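PDB 2C9K: pesticidal crystal protein CRY4AA from Bacillus thuringiensis, which binds midgut epithelial cells of mosquito larvae and promotes their colloid-osmotic lysis by forming pores. Local coordinates for residues S257-E262 / H457-P462; Y519-R524 / D603-L608. All coordinates share one frame; numbering follows the deposited sequence.

Contact 1: residues S257-E262 / H457-P462; sequences SELTRE and HSSVDP
Glu258 opens the contact by pointing its CB at the type I beta turn His457-Val460, where CB lies beside Ser459 O. Its CG sits between the backbone N and the carbonyl carbon (chi1 61°), and from there an extended chain carries the carboxylate across Val460, roughly at right angles to that side chain. OE2 then accepts the backbone N-H of Asp461 at 2.9 Å between Glu258 OE2 and Asp461 N, with the donor lying 41° above the carboxylate plane. A glutamate is long enough to reach past Val460 to this N-H, just beyond the turn, and its other oxygen, OE1, forms a salt bridge with Lys478. At Leu259 backbone and side chain both take part. The amide N-H is directed at Ser459 OG, whose modelled place is less sure. The branch CD1 lies almost straight above the centre of the His457 imidazole, a CH-pi contact of 3.7 Å from Leu259 CD1 to the ring centroid. A branched aliphatic tip suits this flat face, while helix 5-16 packs against both residues. The Arg261 chain bends at chi2, and its guanidinium lays a face on His457 CB while NH2 sits at the imidazole edge, 3.8 Å from His457 ND1; hence the planes stand 82° apart. NH2 is salt-bridged to Asp238 and hydrogen-bonded to His432, whose ring meets His457 edge-to-face. The loop entering and the turn leaving the central domain thus meet against helices 5-16 and 222-240 of the helical domain, the pore-forming part in this family. With Lys478 and the Asp461 N-H beside it, the buried Glu258 carboxylate probably stays ionised. Charge pairs tie 257-262 to Lys478 and to Asp238 of helix 222-240, while Leu259 on His457 and the Asp461 N-H hold the turn.

Contact 2: residues Y519-R524 / D603-L608; sequences YFIRIR and DKIEFL
Arg522 and Glu606 form a closely held, buried pair in mid-strand. Their backbones exchange hydrogen bonds, Arg522 N to Glu606 O and Glu606 N to Arg522 O. Their side chains share one face of the sheet, where the arginine turns its guanidinium side-on to the carboxylate. The bend at chi3 (80°) brings both donors to one oxygen: Glu606 OE2 lies 2.7 Å from Arg522 NE and 2.6 Å from Arg522 NH2, near the guanidinium plane, while the carboxylate plane is turned 45° from it. Leu608 CD2 covers one guanidinium face. Glu606 OE1 is bound by Tyr251 and Gln473, so the buried acid is well supplied with donors.

Strands 517-527 and 600-609 belong to the C-terminal beta-sandwich domain (jelly-roll, galactose-binding-like), and on the other face their apolar side chains enter its interior. Ile521 and Ile605 run side by side, with Ile521 CD1 3.4 Å from Ile605 CG2; beta-branched residues suit extended strands, and Phe589 of strand 584-591 packs onto Ile523 and Ile605.

At one end a classic beta bulge sets Asp603 and Lys604 both opposite Arg524. Asp603 OD2 takes Arg524 NH1 at 2.8 Å, and Asp603 OD1 pairs with Lys604 NZ, one carboxylate shared by two basic side chains in a salt-bridge network; Lys604 NZ also bonds to Thr495 O. At the other end Phe520 and Leu608 are partly exposed: Leu608 N bonds well to Phe520 O, and the Phe520 ring lies off beyond the pair.

The chain closes contact 1 before it opens contact 2, and the two fall in successive family regions: loops of the central domain, then strands of the C-terminal domain. Their centres are about 17 Å apart and their nearest atoms about 5 Å, without touching. Strand 471-475 bridges them: it follows the 457-462 turn, pairs in parallel with strand 255-256 just before the 257-262 loop, and runs antiparallel to strand 600-609. Pro475 meets Glu258 in contact 1 and Lys604 in contact 2, while Gln473 touches Ser257 and binds Glu606. This shared strand links the segment entering the central domain to the C-terminal sheet, consistent with a compact three-domain toxin.

Contact 1: residues S257-E262 / H457-P462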
loop_
_atom_site.group_PDB
_atom_site.type_symbol
_atom_site.label_atom_id
_atom_site.label_comp_id
_atom_site.label_asym_id
_atom_site.label_seq_id
_atom_site.Cartn_x
_atom_site.Cartn_y
_atom_site.Cartn_z
ATOM N N SER A 257 -9.809 7.110 -0.868
ATOM C CA SER A 257 -8.377 7.179 -0.633
ATOM C C SER A 257 -7.638 6.177 -1.503
ATOM O O SER A 257 -8.263 5.330 -2.133
ATOM C CB SER A 257 -8.083 6.891 0.836
ATOM O OG SER A 257 -8.413 5.557 1.148
ATOM N N GLU A 258 -6.311 6.280 -1.537
ATOM C CA GLU A 258 -5.496 5.370 -2.332
ATOM C C GLU A 258 -4.183 5.018 -1.633
ATOM O O GLU A 258 -3.770 5.684 -0.689
ATOM C CB GLU A 258 -5.228 5.979 -3.714
ATOM C CG GLU A 258 -4.468 7.308 -3.723
ATOM C CD GLU A 258 -4.519 8.011 -5.092
ATOM O OE1 GLU A 258 -3.635 8.846 -5.376
ATOM O OE2 GLU A 258 -5.454 7.743 -5.881
ATOM N N LEU A 259 -3.540 3.953 -2.090
ATOM C CA LEU A 259 -2.279 3.503 -1.515
ATOM C C LEU A 259 -1.212 3.726 -2.586
ATOM O O LEU A 259 -1.277 3.115 -3.654
ATOM C CB LEU A 259 -2.393 2.016 -1.149
ATOM C CG LEU A 259 -3.597 1.616 -0.274
ATOM C CD1 LEU A 259 -3.780 0.113 -0.290
ATOM C CD2 LEU A 259 -3.405 2.111 1.149
ATOM N N THR A 260 -0.234 4.592 -2.301
ATOM C CA THR A 260 0.820 4.932 -3.276
ATOM C C THR A 260 2.141 4.189 -3.173
ATOM O O THR A 260 2.968 4.286 -4.079
ATOM C CB THR A 260 1.186 6.420 -3.225
ATOM O OG1 THR A 260 1.929 6.673 -2.030
ATOM C CG2 THR A 260 -0.061 7.288 -3.240
ATOM N N ARG A 261 2.348 3.466 -2.078
ATOM C CA ARG A 261 3.590 2.708 -1.873
ATOM C C ARG A 261 3.910 1.664 -2.958
ATOM O O ARG A 261 3.010 1.124 -3.611
ATOM C CB ARG A 261 3.532 1.982 -0.531
ATOM C CG ARG A 261 2.852 0.611 -0.578
ATOM C CD ARG A 261 1.408 0.704 -1.044
ATOM N NE ARG A 261 0.730 -0.590 -1.023
ATOM C CZ ARG A 261 0.810 -1.497 -1.990
ATOM N NH1 ARG A 261 1.540 -1.252 -3.074
ATOM N NH2 ARG A 261 0.160 -2.652 -1.871
ATOM N N GLU A 262 5.197 1.371 -3.128
ATOM C CA GLU A 262 5.630 0.353 -4.088
ATOM C C GLU A 262 6.070 -0.902 -3.346
ATOM O O GLU A 262 6.516 -0.832 -2.199
ATOM C CB GLU A 262 6.828 0.826 -4.927
ATOM C CG GLU A 262 6.513 1.800 -6.054
ATOM C CD GLU A 262 7.703 2.061 -6.973
ATOM O OE1 GLU A 262 8.743 2.558 -6.501
ATOM O OE2 GLU A 262 7.597 1.768 -8.178
ATOM N N HIS A 457 -0.259 0.074 -6.014
ATOM C CA HIS A 457 -1.655 -0.321 -5.832
ATOM C C HIS A 457 -2.573 0.254 -6.913
ATOM O O HIS A 457 -2.535 1.458 -7.189
ATOM C CB HIS A 457 -2.159 0.117 -4.464
ATOM C CG HIS A 457 -3.372 -0.629 -4.016
ATOM N ND1 HIS A 457 -3.299 -1.807 -3.307
ATOM C CD2 HIS A 457 -4.686 -0.398 -4.230
ATOM C CE1 HIS A 457 -4.518 -2.270 -3.101
ATOM N NE2 HIS A 457 -5.378 -1.433 -3.652
ATOM N N SER A 458 -3.412 -0.594 -7.505
ATOM C CA SER A 458 -4.312 -0.150 -8.569
ATOM C C SER A 458 -5.439 0.767 -8.101
ATOM O O SER A 458 -6.382 1.033 -8.845
ATOM C CB SER A 458 -4.905 -1.354 -9.304
ATOM O OG SER A 458 -5.816 -2.057 -8.486
ATOM N N SER A 459 -5.347 1.250 -6.869
ATOM C CA SER A 459 -6.363 2.155 -6.351
ATOM C C SER A 459 -5.936 3.591 -6.611
ATOM O O SER A 459 -6.708 4.519 -6.384
ATOM C CB SER A 459 -6.550 1.966 -4.848
ATOM O OG SER A 459 -5.401 2.395 -4.133
ATOM N N VAL A 460 -4.703 3.764 -7.079
ATOM C CA VAL A 460 -4.172 5.092 -7.361
ATOM C C VAL A 460 -4.750 5.645 -8.659
ATOM O O VAL A 460 -4.853 4.934 -9.651
ATOM C CB VAL A 460 -2.635 5.058 -7.453
ATOM C CG1 VAL A 460 -2.088 6.477 -7.625
ATOM C CG2 VAL A 460 -2.059 4.391 -6.202
ATOM N N ASP A 461 -5.117 6.921 -8.650
ATOM C CA ASP A 461 -5.720 7.545 -9.821
ATOM C C ASP A 461 -4.728 8.335 -10.673
ATOM O O ASP A 461 -3.914 9.094 -10.148
ATOM C CB ASP A 461 -6.860 8.458 -9.369
ATOM C CG ASP A 461 -7.713 8.935 -10.519
ATOM O OD1 ASP A 461 -7.581 8.368 -11.623
ATOM O OD2 ASP A 461 -8.526 9.866 -10.321
ATOM N N PRO A 462 -4.775 8.158 -12.004
ATOM C CA PRO A 462 -3.872 8.866 -12.921
ATOM C C PRO A 462 -4.351 10.287 -13.198
ATOM O O PRO A 462 -3.613 11.112 -13.743
ATOM C CB PRO A 462 -3.931 8.024 -14.196
ATOM C CG PRO A 462 -4.455 6.708 -13.751
ATOM C CD PRO A 462 -5.464 7.070 -12.709
#

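Contact 2: residues Y519-R524 / D603-L608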
loop_
_atom_site.group_PDB
_atom_site.type_symbol
_atom_site.label_atom_id
_atom_site.label_comp_id
_atom_site.label_asym_id
_atom_site.label_seq_id
_atom_site.Cartn_x
_atom_site.Cartn_y
_atom_site.Cartn_z
ATOM N N TYR A 519 -15.529 23.732 -2.112
ATOM C CA TYR A 519 -14.848 22.894 -1.142
ATOM C C TYR A 519 -14.081 23.702 -0.123
ATOM O O TYR A 519 -14.115 24.929 -0.104
ATOM C CB TYR A 519 -13.816 21.984 -1.828
ATOM C CG TYR A 519 -14.321 21.101 -2.933
ATOM C CD1 TYR A 519 -14.628 21.628 -4.192
ATOM C CD2 TYR A 519 -14.488 19.733 -2.726
ATOM C CE1 TYR A 519 -15.096 20.808 -5.227
ATOM C CE2 TYR A 519 -14.954 18.901 -3.747
ATOM C CZ TYR A 519 -15.259 19.445 -4.995
ATOM O OH TYR A 519 -15.736 18.628 -5.992
ATOM N N PHE A 520 -13.391 22.961 0.730
ATOM C CA PHE A 520 -12.481 23.499 1.720
ATOM C C PHE A 520 -11.346 22.517 1.485
ATOM O O PHE A 520 -11.583 21.312 1.421
ATOM C CB PHE A 520 -13.026 23.365 3.154
ATOM C CG PHE A 520 -13.962 24.475 3.548
ATOM C CD1 PHE A 520 -15.194 24.193 4.134
ATOM C CD2 PHE A 520 -13.644 25.803 3.266
ATOM C CE1 PHE A 520 -16.095 25.213 4.422
ATOM C CE2 PHE A 520 -14.547 26.835 3.553
ATOM C CZ PHE A 520 -15.773 26.535 4.128
ATOM N N ILE A 521 -10.132 22.996 1.275
ATOM C CA ILE A 521 -9.068 22.034 1.092
ATOM C C ILE A 521 -8.407 21.911 2.478
ATOM O O ILE A 521 -8.124 22.909 3.135
ATOM C CB ILE A 521 -8.089 22.442 -0.105
ATOM C CG1 ILE A 521 -6.671 22.667 0.393
ATOM C CG2 ILE A 521 -8.637 23.638 -0.869
ATOM C CD1 ILE A 521 -5.946 21.398 0.643
ATOM N N ARG A 522 -8.235 20.669 2.932
ATOM C CA ARG A 522 -7.669 20.357 4.251
ATOM C C ARG A 522 -6.375 19.565 4.106
ATOM O O ARG A 522 -6.260 18.736 3.214
ATOM C CB ARG A 522 -8.689 19.539 5.039
ATOM C CG ARG A 522 -8.290 19.201 6.440
ATOM C CD ARG A 522 -9.424 18.492 7.144
ATOM N NE ARG A 522 -9.514 17.076 6.796
ATOM C CZ ARG A 522 -10.488 16.269 7.214
ATOM N NH1 ARG A 522 -11.456 16.744 7.984
ATOM N NH2 ARG A 522 -10.488 14.983 6.887
ATOM N N ILE A 523 -5.412 19.801 4.989
ATOM C CA ILE A 523 -4.118 19.123 4.913
ATOM C C ILE A 523 -3.771 18.236 6.117
ATOM O O ILE A 523 -3.964 18.637 7.268
ATOM C CB ILE A 523 -2.994 20.178 4.723
ATOM C CG1 ILE A 523 -2.975 20.652 3.277
ATOM C CG2 ILE A 523 -1.644 19.611 5.095
ATOM C CD1 ILE A 523 -2.021 21.787 3.072
ATOM N N ARG A 524 -3.262 17.031 5.844
ATOM C CA ARG A 524 -2.848 16.095 6.896
ATOM C C ARG A 524 -1.326 16.127 6.861
ATOM O O ARG A 524 -0.708 15.576 5.952
ATOM C CB ARG A 524 -3.350 14.671 6.608
ATOM C CG ARG A 524 -3.090 13.669 7.744
ATOM C CD ARG A 524 -3.880 12.370 7.567
ATOM N NE ARG A 524 -3.885 11.507 8.756
ATOM C CZ ARG A 524 -2.943 10.612 9.063
ATOM N NH1 ARG A 524 -1.891 10.439 8.278
ATOM N NH2 ARG A 524 -3.061 9.872 10.157
ATOM N N ASP A 603 1.457 14.892 4.144
ATOM C CA ASP A 603 0.923 13.568 3.859
ATOM C C ASP A 603 -0.210 13.562 2.828
ATOM O O ASP A 603 -0.018 13.130 1.687
ATOM C CB ASP A 603 0.455 12.928 5.167
ATOM C CG ASP A 603 -0.248 11.612 4.955
ATOM O OD1 ASP A 603 0.199 10.833 4.081
ATOM O OD2 ASP A 603 -1.239 11.359 5.674
ATOM N N LYS A 604 -1.381 14.052 3.222
ATOM C CA LYS A 604 -2.536 14.063 2.330
ATOM C C LYS A 604 -3.144 15.454 2.114
ATOM O O LYS A 604 -3.155 16.293 3.017
ATOM C CB LYS A 604 -3.646 13.152 2.885
ATOM C CG LYS A 604 -3.223 11.784 3.407
ATOM C CD LYS A 604 -3.047 10.764 2.307
ATOM C CE LYS A 604 -2.885 9.349 2.881
ATOM N NZ LYS A 604 -1.690 9.164 3.778
ATOM N N ILE A 605 -3.653 15.681 0.907
ATOM C CA ILE A 605 -4.322 16.937 0.556
ATOM C C ILE A 605 -5.775 16.505 0.470
ATOM O O ILE A 605 -6.111 15.600 -0.293
ATOM C CB ILE A 605 -3.903 17.464 -0.828
ATOM C CG1 ILE A 605 -2.379 17.535 -0.940
ATOM C CG2 ILE A 605 -4.528 18.815 -1.057
ATOM C CD1 ILE A 605 -1.710 18.432 0.072
ATOM N N GLU A 606 -6.643 17.128 1.250
ATOM C CA GLU A 606 -8.036 16.715 1.237
ATOM C C GLU A 606 -9.017 17.770 0.769
ATOM O O GLU A 606 -8.868 18.961 1.065
ATOM C CB GLU A 606 -8.421 16.201 2.625
ATOM C CG GLU A 606 -7.662 14.941 2.990
ATOM C CD GLU A 606 -8.005 14.388 4.357
ATOM O OE1 GLU A 606 -7.749 13.181 4.577
ATOM O OE2 GLU A 606 -8.511 15.148 5.208
ATOM N N PHE A 607 -10.009 17.327 0.011
ATOM C CA PHE A 607 -11.032 18.227 -0.475
ATOM C C PHE A 607 -12.354 17.865 0.180
ATOM O O PHE A 607 -12.843 16.743 0.047
ATOM C CB PHE A 607 -11.160 18.140 -1.992
ATOM C CG PHE A 607 -9.959 18.646 -2.726
ATOM C CD1 PHE A 607 -8.856 17.820 -2.938
ATOM C CD2 PHE A 607 -9.920 19.957 -3.193
ATOM C CE1 PHE A 607 -7.722 18.294 -3.612
ATOM C CE2 PHE A 607 -8.801 20.444 -3.862
ATOM C CZ PHE A 607 -7.694 19.612 -4.076
ATOM N N LEU A 608 -12.926 18.818 0.905
ATOM C CA LEU A 608 -14.196 18.588 1.575
ATOM C C LEU A 608 -15.330 19.282 0.830
ATOM O O LEU A 608 -15.361 20.509 0.745
ATOM C CB LEU A 608 -14.144 19.118 3.010
ATOM C CG LEU A 608 -12.980 18.686 3.900
ATOM C CD1 LEU A 608 -13.270 19.098 5.343
ATOM C CD2 LEU A 608 -12.789 17.190 3.813
#